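Local coordinates for protein CaaX farnesyltransferase beta subunit Ram1 (Aspergillus fumigatus, PDB 4L9P) that binds zinc and probably serves as the peptide-binding subunit of the heterodimer that transfers farnesyl from farnesyl diphosphate to a cysteine near the C terminus of target proteins, at residues Ser150-Val155 with Ser178-Ala183; Thr340-Leu345 with Asn374-Val379; Pro471-Asp476 with Phe485-Arg490. All blocks are in the same frame, centred on the assembly; numbering follows the deposited sequence.

Interaction 1 of 3, residues Ser150-Val155 with Ser178-Ala183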
loop_
_atom_site.group_PDB
_atom_site.type_symbol
_atom_site.label_atom_id
_atom_site.label_comp_id
_atom_site.label_asym_id
_atom_site.label_seq_id
_atom_site.Cartn_x
_atom_site.Cartn_y
_atom_site.Cartn_z
ATOM N N SER B 150 0.751 9.727 -14.651
ATOM C CA SER B 150 -0.250 9.707 -13.566
ATOM C C SER B 150 -1.537 10.492 -13.883
ATOM O O SER B 150 -2.362 10.700 -12.987
ATOM C CB SER B 150 0.314 10.329 -12.296
ATOM O OG SER B 150 1.274 9.474 -11.776
ATOM N N ARG B 151 -1.712 10.962 -15.120
ATOM C CA ARG B 151 -2.880 11.785 -15.442
ATOM C C ARG B 151 -4.199 11.068 -15.094
ATOM O O ARG B 151 -5.089 11.675 -14.539
ATOM C CB ARG B 151 -2.836 12.317 -16.858
ATOM C CG ARG B 151 -1.847 13.500 -16.928
ATOM C CD ARG B 151 -1.836 14.156 -18.317
ATOM N NE ARG B 151 -3.202 14.586 -18.658
ATOM C CZ ARG B 151 -3.880 14.225 -19.730
ATOM N NH1 ARG B 151 -3.311 13.464 -20.672
ATOM N NH2 ARG B 151 -5.116 14.698 -19.889
ATOM N N PRO B 152 -4.323 9.763 -15.375
ATOM C CA PRO B 152 -5.606 9.131 -14.953
ATOM C C PRO B 152 -5.801 9.138 -13.465
ATOM O O PRO B 152 -6.965 9.325 -13.014
ATOM C CB PRO B 152 -5.505 7.706 -15.514
ATOM C CG PRO B 152 -4.593 7.908 -16.763
ATOM C CD PRO B 152 -3.526 8.907 -16.287
ATOM N N TRP B 153 -4.705 8.946 -12.709
ATOM C CA TRP B 153 -4.819 9.100 -11.258
ATOM C C TRP B 153 -5.320 10.478 -10.853
ATOM O O TRP B 153 -6.131 10.608 -9.918
ATOM C CB TRP B 153 -3.500 8.876 -10.552
ATOM C CG TRP B 153 -3.104 7.462 -10.339
ATOM C CD1 TRP B 153 -1.923 6.887 -10.726
ATOM C CD2 TRP B 153 -3.791 6.482 -9.553
ATOM N NE1 TRP B 153 -1.863 5.597 -10.261
ATOM C CE2 TRP B 153 -3.000 5.311 -9.546
ATOM C CE3 TRP B 153 -4.982 6.485 -8.825
ATOM C CZ2 TRP B 153 -3.353 4.159 -8.858
ATOM C CZ3 TRP B 153 -5.349 5.299 -8.143
ATOM C CH2 TRP B 153 -4.525 4.182 -8.165
ATOM N N MET B 154 -4.818 11.543 -11.483
ATOM C CA MET B 154 -5.246 12.906 -11.074
ATOM C C MET B 154 -6.744 13.112 -11.322
ATOM O O MET B 154 -7.417 13.848 -10.569
ATOM C CB MET B 154 -4.417 13.982 -11.804
ATOM C CG MET B 154 -2.920 13.732 -11.581
ATOM S SD MET B 154 -1.857 14.613 -12.706
ATOM C CE MET B 154 -2.382 16.102 -12.062
ATOM N N VAL B 155 -7.262 12.463 -12.363
ATOM C CA VAL B 155 -8.725 12.506 -12.595
ATOM C C VAL B 155 -9.458 11.747 -11.485
ATOM O O VAL B 155 -10.382 12.285 -10.862
ATOM C CB VAL B 155 -9.092 11.908 -13.978
ATOM C CG1 VAL B 155 -10.627 11.868 -14.105
ATOM C CG2 VAL B 155 -8.463 12.768 -15.095
ATOM N N SER B 178 -13.557 12.126 -23.101
ATOM C CA SER B 178 -12.512 12.758 -23.913
ATOM C C SER B 178 -11.137 12.282 -23.405
ATOM O O SER B 178 -10.291 11.839 -24.190
ATOM C CB SER B 178 -12.603 14.268 -23.745
ATOM O OG SER B 178 -11.589 14.896 -24.487
ATOM N N THR B 179 -10.937 12.379 -22.084
ATOM C CA THR B 179 -9.655 12.079 -21.509
ATOM C C THR B 179 -9.275 10.620 -21.726
ATOM O O THR B 179 -8.153 10.323 -22.098
ATOM C CB THR B 179 -9.675 12.341 -19.959
ATOM O OG1 THR B 179 -10.046 13.707 -19.720
ATOM C CG2 THR B 179 -8.311 12.076 -19.332
ATOM N N PHE B 180 -10.187 9.695 -21.467
ATOM C CA PHE B 180 -9.770 8.266 -21.454
ATOM C C PHE B 180 -9.838 7.635 -22.852
ATOM O O PHE B 180 -9.221 6.614 -23.116
ATOM C CB PHE B 180 -10.551 7.491 -20.390
ATOM C CG PHE B 180 -10.169 7.927 -19.002
ATOM C CD1 PHE B 180 -8.821 8.035 -18.690
ATOM C CD2 PHE B 180 -11.096 8.280 -18.053
ATOM C CE1 PHE B 180 -8.421 8.476 -17.432
ATOM C CE2 PHE B 180 -10.711 8.718 -16.845
ATOM C CZ PHE B 180 -9.383 8.854 -16.509
ATOM N N THR B 181 -10.603 8.230 -23.770
ATOM C CA THR B 181 -10.626 7.676 -25.127
ATOM C C THR B 181 -9.255 7.722 -25.738
ATOM O O THR B 181 -8.805 6.786 -26.381
ATOM C CB THR B 181 -11.626 8.486 -25.992
ATOM O OG1 THR B 181 -12.937 8.167 -25.538
ATOM C CG2 THR B 181 -11.526 8.056 -27.465
ATOM N N ALA B 182 -8.585 8.830 -25.506
ATOM C CA ALA B 182 -7.252 9.051 -25.989
ATOM C C ALA B 182 -6.177 8.161 -25.310
ATOM O O ALA B 182 -5.135 7.864 -25.903
ATOM C CB ALA B 182 -6.935 10.540 -25.741
ATOM N N ALA B 183 -6.426 7.738 -24.074
ATOM C CA ALA B 183 -5.428 6.990 -23.307
ATOM C C ALA B 183 -5.589 5.485 -23.476
ATOM O O ALA B 183 -4.733 4.721 -22.998
ATOM C CB ALA B 183 -5.529 7.341 -21.851
#
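Pro152 and Val155 meet Phe180 and Thr179 where two helices of the alpha-alpha toroid, 151-164 and 173-183, run side by side in nearly antiparallel directions. The short helical segments are 11.2 Å apart at their closest, with 156° between their directions, so the gap is filled by side chains. Phe180 gives the largest share of the buried surface. Its CG lies beside the backbone N (chi1 -68°), and from there the ring reaches across to the first turn of the other helix. Pro152 CB abuts the ring edge near its plane, 3.6 Å from Phe180 CE1, while Val155 reaches in from the opposite helix, its CB 4.0 Å from Phe180 CZ. Thr179 CG2 leans over one face of its neighbour's ring, towards the rim, and is 4.2 Å from Arg151 NH2. That last contact is a loose one. The polar ends are engaged by others: Arg151 bonds Ala45 O and Leu44 O of the Ram2 alpha subunit, and Thr179 OG1 bonds Arg175 O and Leu44 N of that subunit. Ala206 and Ser209 of helix 200-213 also pack on Phe180. Trp153 points away from this seam and touches the bound FII and the peptide. The result is an apolar, antiparallel helix pair between the ligand pocket and the alpha subunit, as expected of the alpha-alpha toroid of prenyltransferase beta subunits.

Interaction 2 of 3, residues Thr340-Leu345 with Asn374-Val379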
loop_
_atom_site.group_PDB
_atom_site.type_symbol
_atom_site.label_atom_id
_atom_site.label_comp_id
_atom_site.label_asym_id
_atom_site.label_seq_id
_atom_site.Cartn_x
_atom_site.Cartn_y
_atom_site.Cartn_z
ATOM N N THR B 340 -1.041 -12.515 13.728
ATOM C CA THR B 340 0.030 -11.566 13.597
ATOM C C THR B 340 -0.406 -10.309 12.802
ATOM O O THR B 340 0.092 -9.214 13.087
ATOM C CB THR B 340 1.252 -12.166 12.886
ATOM O OG1 THR B 340 0.827 -12.703 11.618
ATOM C CG2 THR B 340 1.965 -13.251 13.745
ATOM N N LEU B 341 -1.338 -10.464 11.838
ATOM C CA LEU B 341 -1.822 -9.323 11.079
ATOM C C LEU B 341 -2.478 -8.297 11.987
ATOM O O LEU B 341 -2.245 -7.104 11.856
ATOM C CB LEU B 341 -2.790 -9.793 10.007
ATOM C CG LEU B 341 -3.451 -8.684 9.212
ATOM C CD1 LEU B 341 -2.459 -7.806 8.451
ATOM C CD2 LEU B 341 -4.463 -9.292 8.246
ATOM N N LEU B 342 -3.338 -8.772 12.893
ATOM C CA LEU B 342 -4.111 -7.804 13.708
ATOM C C LEU B 342 -3.237 -6.861 14.575
ATOM O O LEU B 342 -3.409 -5.657 14.518
ATOM C CB LEU B 342 -5.126 -8.552 14.589
ATOM C CG LEU B 342 -6.550 -8.458 14.370
ATOM C CD1 LEU B 342 -7.153 -9.126 15.670
ATOM C CD2 LEU B 342 -7.063 -7.068 14.254
ATOM N N PRO B 343 -2.263 -7.391 15.339
ATOM C CA PRO B 343 -1.475 -6.463 16.149
ATOM C C PRO B 343 -0.621 -5.571 15.262
ATOM O O PRO B 343 -0.432 -4.422 15.670
ATOM C CB PRO B 343 -0.604 -7.368 17.047
ATOM C CG PRO B 343 -0.665 -8.788 16.412
ATOM C CD PRO B 343 -2.040 -8.804 15.717
ATOM N N TRP B 344 -0.116 -6.073 14.112
ATOM C CA TRP B 344 0.697 -5.160 13.285
ATOM C C TRP B 344 -0.178 -4.017 12.725
ATOM O O TRP B 344 0.248 -2.850 12.659
ATOM C CB TRP B 344 1.280 -5.998 12.139
ATOM C CG TRP B 344 2.029 -5.149 11.138
ATOM C CD1 TRP B 344 3.356 -4.755 11.198
ATOM C CD2 TRP B 344 1.492 -4.613 9.938
ATOM N NE1 TRP B 344 3.658 -3.986 10.071
ATOM C CE2 TRP B 344 2.532 -3.865 9.290
ATOM C CE3 TRP B 344 0.209 -4.653 9.368
ATOM C CZ2 TRP B 344 2.351 -3.256 8.041
ATOM C CZ3 TRP B 344 0.027 -4.037 8.124
ATOM C CH2 TRP B 344 1.087 -3.297 7.493
ATOM N N LEU B 345 -1.412 -4.349 12.328
ATOM C CA LEU B 345 -2.329 -3.302 11.834
ATOM C C LEU B 345 -2.663 -2.329 12.962
ATOM O O LEU B 345 -2.591 -1.098 12.765
ATOM C CB LEU B 345 -3.588 -3.971 11.296
ATOM C CG LEU B 345 -4.416 -3.102 10.395
ATOM C CD1 LEU B 345 -3.649 -2.830 9.041
ATOM C CD2 LEU B 345 -5.737 -3.823 10.057
ATOM N N ASN B 374 -8.834 1.605 5.733
ATOM C CA ASN B 374 -9.770 0.720 5.061
ATOM C C ASN B 374 -9.366 -0.734 5.109
ATOM O O ASN B 374 -10.161 -1.607 4.675
ATOM C CB ASN B 374 -10.065 1.193 3.632
ATOM C CG ASN B 374 -11.233 2.185 3.617
ATOM O OD1 ASN B 374 -12.255 1.948 4.329
ATOM N ND2 ASN B 374 -11.157 3.226 2.792
ATOM N N CYS B 375 -8.189 -1.051 5.696
ATOM C CA CYS B 375 -7.977 -2.458 6.069
ATOM C C CYS B 375 -8.928 -2.860 7.192
ATOM O O CYS B 375 -9.292 -4.054 7.315
ATOM C CB CYS B 375 -6.570 -2.740 6.585
ATOM S SG CYS B 375 -5.320 -2.697 5.249
ATOM N N TRP B 376 -9.334 -1.902 8.036
ATOM C CA TRP B 376 -10.109 -2.277 9.223
ATOM C C TRP B 376 -11.492 -2.899 8.938
ATOM O O TRP B 376 -11.825 -3.932 9.537
ATOM C CB TRP B 376 -10.214 -1.106 10.226
ATOM C CG TRP B 376 -8.889 -0.964 10.959
ATOM C CD1 TRP B 376 -7.953 0.090 10.867
ATOM C CD2 TRP B 376 -8.312 -1.922 11.880
ATOM N NE1 TRP B 376 -6.868 -0.174 11.703
ATOM C CE2 TRP B 376 -7.052 -1.384 12.323
ATOM C CE3 TRP B 376 -8.728 -3.174 12.364
ATOM C CZ2 TRP B 376 -6.232 -2.047 13.233
ATOM C CZ3 TRP B 376 -7.867 -3.875 13.255
ATOM C CH2 TRP B 376 -6.650 -3.287 13.682
ATOM N N PRO B 377 -12.296 -2.307 8.029
ATOM C CA PRO B 377 -13.580 -2.987 7.745
ATOM C C PRO B 377 -13.351 -4.371 7.152
ATOM O O PRO B 377 -14.207 -5.258 7.383
ATOM C CB PRO B 377 -14.262 -2.075 6.701
ATOM C CG PRO B 377 -13.532 -0.761 6.732
ATOM C CD PRO B 377 -12.176 -0.976 7.401
ATOM N N LEU B 378 -12.263 -4.550 6.406
ATOM C CA LEU B 378 -12.008 -5.871 5.793
ATOM C C LEU B 378 -11.649 -6.870 6.887
ATOM O O LEU B 378 -12.208 -7.992 6.936
ATOM C CB LEU B 378 -10.842 -5.794 4.773
ATOM C CG LEU B 378 -11.139 -4.773 3.671
ATOM C CD1 LEU B 378 -9.898 -4.713 2.699
ATOM C CD2 LEU B 378 -12.422 -5.015 2.880
ATOM N N VAL B 379 -10.728 -6.501 7.805
ATOM C CA VAL B 379 -10.322 -7.441 8.857
ATOM C C VAL B 379 -11.519 -7.662 9.809
ATOM O O VAL B 379 -11.799 -8.786 10.271
ATOM C CB VAL B 379 -9.088 -6.896 9.622
ATOM C CG1 VAL B 379 -8.804 -7.719 10.960
ATOM C CG2 VAL B 379 -7.871 -6.949 8.650
HETATM O O HOH W 1 -4.547 0.903 13.098
#
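Leu345 lays a methyl squarely on the indole of Trp376, in a CH-pi contact between helices 338-346 and 375-384. Leu345 CD2 is 3.5 Å from the centroid of the six-membered ring and only 6° off the ring normal, over the centre of one face. The leucine and the tryptophan reach out from opposite helices; CG of Leu345 is anti to the backbone N (chi1 -162°), which carries both methyls out towards the partner helix.

Further apolar contacts flank it. Leu342 comes at about a right angle to Trp376 and presses on the edge of the indole, with Leu342 CD2 3.4 Å from Trp376 CZ3. This is a tight fit, and the leucine's chi1 of -112° is far from a staggered value. Both Leu345 methyls also reach Cys375: Leu345 CD2 is 3.7 Å from Cys375 CB, and CD1 lies against the same atom. Val379, in one of its two deposited conformers, adds CG1 against Leu342 CD2 and CG2 against both Leu345 CD2 and Leu341 CD2.

The polar link runs through water. Trp376 NE1 donates to a water lying in the indole plane at 2.9 Å, and the same water donates to Leu345 O at 2.8 Å. The indole is stacked with Tyr401 as well, while Leu342 also packs on Tyr348 of the Ram2 alpha subunit.

Chemically, then, cohesion between the two helices rests on dispersion and CH-pi contact within a buried apolar layer. The indole N-H, the polar atom that the Trp376 side chain brings into it, is satisfied by the water, which also links the ring to the backbone of the opposite helix and probably helps hold its orientation.

Interaction 3 of 3, residues Pro471-Asp476 with Phe485-Arg490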
loop_
_atom_site.group_PDB
_atom_site.type_symbol
_atom_site.label_atom_id
_atom_site.label_comp_id
_atom_site.label_asym_id
_atom_site.label_seq_id
_atom_site.Cartn_x
_atom_site.Cartn_y
_atom_site.Cartn_z
ATOM N N PRO B 471 -24.798 4.571 8.984
ATOM C CA PRO B 471 -24.000 5.651 9.570
ATOM C C PRO B 471 -23.542 5.322 10.976
ATOM O O PRO B 471 -24.298 4.750 11.762
ATOM C CB PRO B 471 -24.930 6.898 9.556
ATOM C CG PRO B 471 -26.187 6.391 9.256
ATOM C CD PRO B 471 -26.181 4.990 8.720
ATOM N N ASN B 472 -22.330 5.720 11.302
ATOM C CA ASN B 472 -21.893 5.673 12.695
ATOM C C ASN B 472 -21.860 7.122 13.158
ATOM O O ASN B 472 -20.957 7.892 12.841
ATOM C CB ASN B 472 -20.530 5.008 12.796
ATOM C CG ASN B 472 -20.264 4.565 14.176
ATOM O OD1 ASN B 472 -20.947 5.004 15.076
ATOM N ND2 ASN B 472 -19.302 3.691 14.366
ATOM N N PHE B 473 -22.924 7.503 13.853
ATOM C CA PHE B 473 -23.218 8.892 14.095
ATOM C C PHE B 473 -22.245 9.571 15.043
ATOM O O PHE B 473 -21.715 8.955 15.966
ATOM C CB PHE B 473 -24.655 9.035 14.683
ATOM C CG PHE B 473 -25.744 8.828 13.676
ATOM C CD1 PHE B 473 -25.771 9.571 12.491
ATOM C CD2 PHE B 473 -26.742 7.868 13.900
ATOM C CE1 PHE B 473 -26.818 9.437 11.546
ATOM C CE2 PHE B 473 -27.782 7.719 12.962
ATOM C CZ PHE B 473 -27.795 8.509 11.776
ATOM N N ALA B 474 -22.091 10.869 14.874
ATOM C CA ALA B 474 -21.236 11.681 15.764
ATOM C C ALA B 474 -21.632 11.432 17.222
ATOM O O ALA B 474 -22.840 11.365 17.545
ATOM C CB ALA B 474 -21.379 13.158 15.424
ATOM N N SER B 475 -20.626 11.325 18.080
ATOM C CA SER B 475 -20.836 10.955 19.483
ATOM C C SER B 475 -20.897 12.150 20.423
ATOM O O SER B 475 -20.614 13.309 20.024
ATOM C CB SER B 475 -19.658 10.075 19.923
ATOM O OG SER B 475 -19.554 8.921 19.100
ATOM N N ASP B 476 -21.240 11.867 21.682
ATOM C CA ASP B 476 -21.164 12.868 22.735
ATOM C C ASP B 476 -20.420 12.176 23.878
ATOM O O ASP B 476 -20.540 10.981 24.060
ATOM C CB ASP B 476 -22.590 13.297 23.154
ATOM C CG ASP B 476 -22.557 14.445 24.087
ATOM O OD1 ASP B 476 -22.096 15.545 23.694
ATOM O OD2 ASP B 476 -23.003 14.254 25.231
ATOM N N PHE B 485 -15.824 13.722 14.814
ATOM C CA PHE B 485 -16.264 14.661 13.757
ATOM C C PHE B 485 -17.681 15.181 14.154
ATOM O O PHE B 485 -18.356 14.578 14.983
ATOM C CB PHE B 485 -16.334 13.889 12.417
ATOM C CG PHE B 485 -17.119 12.622 12.512
ATOM C CD1 PHE B 485 -18.509 12.625 12.312
ATOM C CD2 PHE B 485 -16.488 11.418 12.828
ATOM C CE1 PHE B 485 -19.274 11.450 12.499
ATOM C CE2 PHE B 485 -17.241 10.234 13.021
ATOM C CZ PHE B 485 -18.640 10.262 12.839
ATOM N N THR B 486 -18.093 16.228 13.484
ATOM C CA THR B 486 -19.523 16.638 13.631
ATOM C C THR B 486 -20.312 16.054 12.454
ATOM O O THR B 486 -19.742 15.645 11.402
ATOM C CB THR B 486 -19.685 18.162 13.560
ATOM O OG1 THR B 486 -19.493 18.604 12.201
ATOM C CG2 THR B 486 -18.779 18.883 14.559
ATOM N N GLU B 487 -21.648 16.024 12.555
ATOM C CA GLU B 487 -22.418 15.580 11.387
ATOM C C GLU B 487 -22.293 16.521 10.211
ATOM O O GLU B 487 -22.410 16.089 9.082
ATOM C CB GLU B 487 -23.889 15.361 11.782
ATOM C CG GLU B 487 -23.993 14.083 12.662
ATOM C CD GLU B 487 -23.657 12.856 11.843
ATOM O OE1 GLU B 487 -23.942 12.869 10.612
ATOM O OE2 GLU B 487 -23.095 11.891 12.425
ATOM N N ASN B 488 -21.980 17.796 10.468
ATOM C CA ASN B 488 -21.675 18.721 9.394
ATOM C C ASN B 488 -20.432 18.286 8.589
ATOM O O ASN B 488 -20.278 18.716 7.443
ATOM C CB ASN B 488 -21.429 20.118 9.929
ATOM C CG ASN B 488 -22.682 20.987 9.955
ATOM O OD1 ASN B 488 -23.805 20.519 9.761
ATOM N ND2 ASN B 488 -22.446 22.270 10.150
ATOM N N ASP B 489 -19.572 17.458 9.180
ATOM C CA ASP B 489 -18.345 16.954 8.479
ATOM C C ASP B 489 -18.658 15.641 7.723
ATOM O O ASP B 489 -17.711 15.009 7.224
ATOM C CB ASP B 489 -17.272 16.636 9.537
ATOM C CG ASP B 489 -16.831 17.840 10.339
ATOM O OD1 ASP B 489 -16.866 19.010 9.826
ATOM O OD2 ASP B 489 -16.417 17.617 11.503
ATOM N N ARG B 490 -19.903 15.128 7.734
ATOM C CA ARG B 490 -20.179 13.814 7.131
ATOM C C ARG B 490 -19.973 13.778 5.628
ATOM O O ARG B 490 -20.427 14.633 4.880
ATOM C CB ARG B 490 -21.629 13.370 7.487
ATOM C CG ARG B 490 -21.935 11.985 6.866
ATOM C CD ARG B 490 -23.230 11.368 7.395
ATOM N NE ARG B 490 -23.093 11.044 8.822
ATOM C CZ ARG B 490 -22.461 9.954 9.280
ATOM N NH1 ARG B 490 -22.025 9.031 8.403
ATOM N NH2 ARG B 490 -22.278 9.759 10.593
HETATM O O HOH W 2 -19.282 14.718 17.709
#
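Pro471 CB lies over one face of the Arg490 guanidinium, towards its rim, 3.8 Å from Arg490 NH1. That same CB lies over the rim of one face of the Phe473 ring. At the guanidinium edge, in its plane, lie Asn472 O and the carboxylate of Glu487. Phe473 and Phe485 both turn edges to oxygen. Glu487 OE2 is in the plane of the Phe473 ring, 3.5 Å from Phe473 CD1, with the carboxylate turned 72° from that ring; Asn472 O is in the plane of the Phe485 ring, 3.3 Å from Phe485 CZ, and Glu487 OE2 lies near that plane too.

The charged pair organises the polar part. Arg490 grips Glu487 side-on through NE and NH2, one nitrogen to each oxygen, using the syn lone pairs; Arg490 NE to Glu487 OE1 is 2.7 Å. Glu487 OE2 also takes the backbone N-H of Ala474 on its anti lone pair, at 2.8 Å and 163°. Two donors therefore hold this oxygen, and the carboxylate is fixed in rotation. A weak bond from Arg490 NH2 to Asn472 O, 3.2 Å long, adds a second hold on the 471-476 backbone. Arg490 has further partners in Gln445 O and the ring of Tyr446, which anchors the guanidinium to the strand region.

Farther along, Ala474 CB packs on Phe485 CE1, and a water lies within hydrogen-bonding distance of Ser475 O and Phe485 O, though it has more acceptors in reach than protons. Within 485-490, Thr486 N donates to Asp489 OD2 at 2.9 Å, and Asp489 N returns a weak bond to Thr486 OG1, a capping-box-like pairing at the 3-10 turn 487-489. The whole is an irregular loop folded back on itself, its backbone gripped by an Arg-Glu pair.

How the interactions relate
From the N terminus the three contacts come in series; none nests inside or crosses another. Interaction 1 closes a mainly helical connection of 22 residues, pairing helix 151-164 with helix 173-183. Interaction 2 closes a 28-residue, mostly irregular excursion, bringing helix 375-384 back alongside helix 338-346. Interaction 3, with only eight residues between its segments, pins a loop to itself ahead of the last helix, 502-513. Interactions 1 and 2 lie on opposite sides of the chain's centre, about 32 Å between their centres, and both adjoin the alpha subunit. Interaction 3, about 24 Å from interaction 2 between centres, ties down the chain beyond strand 468-471.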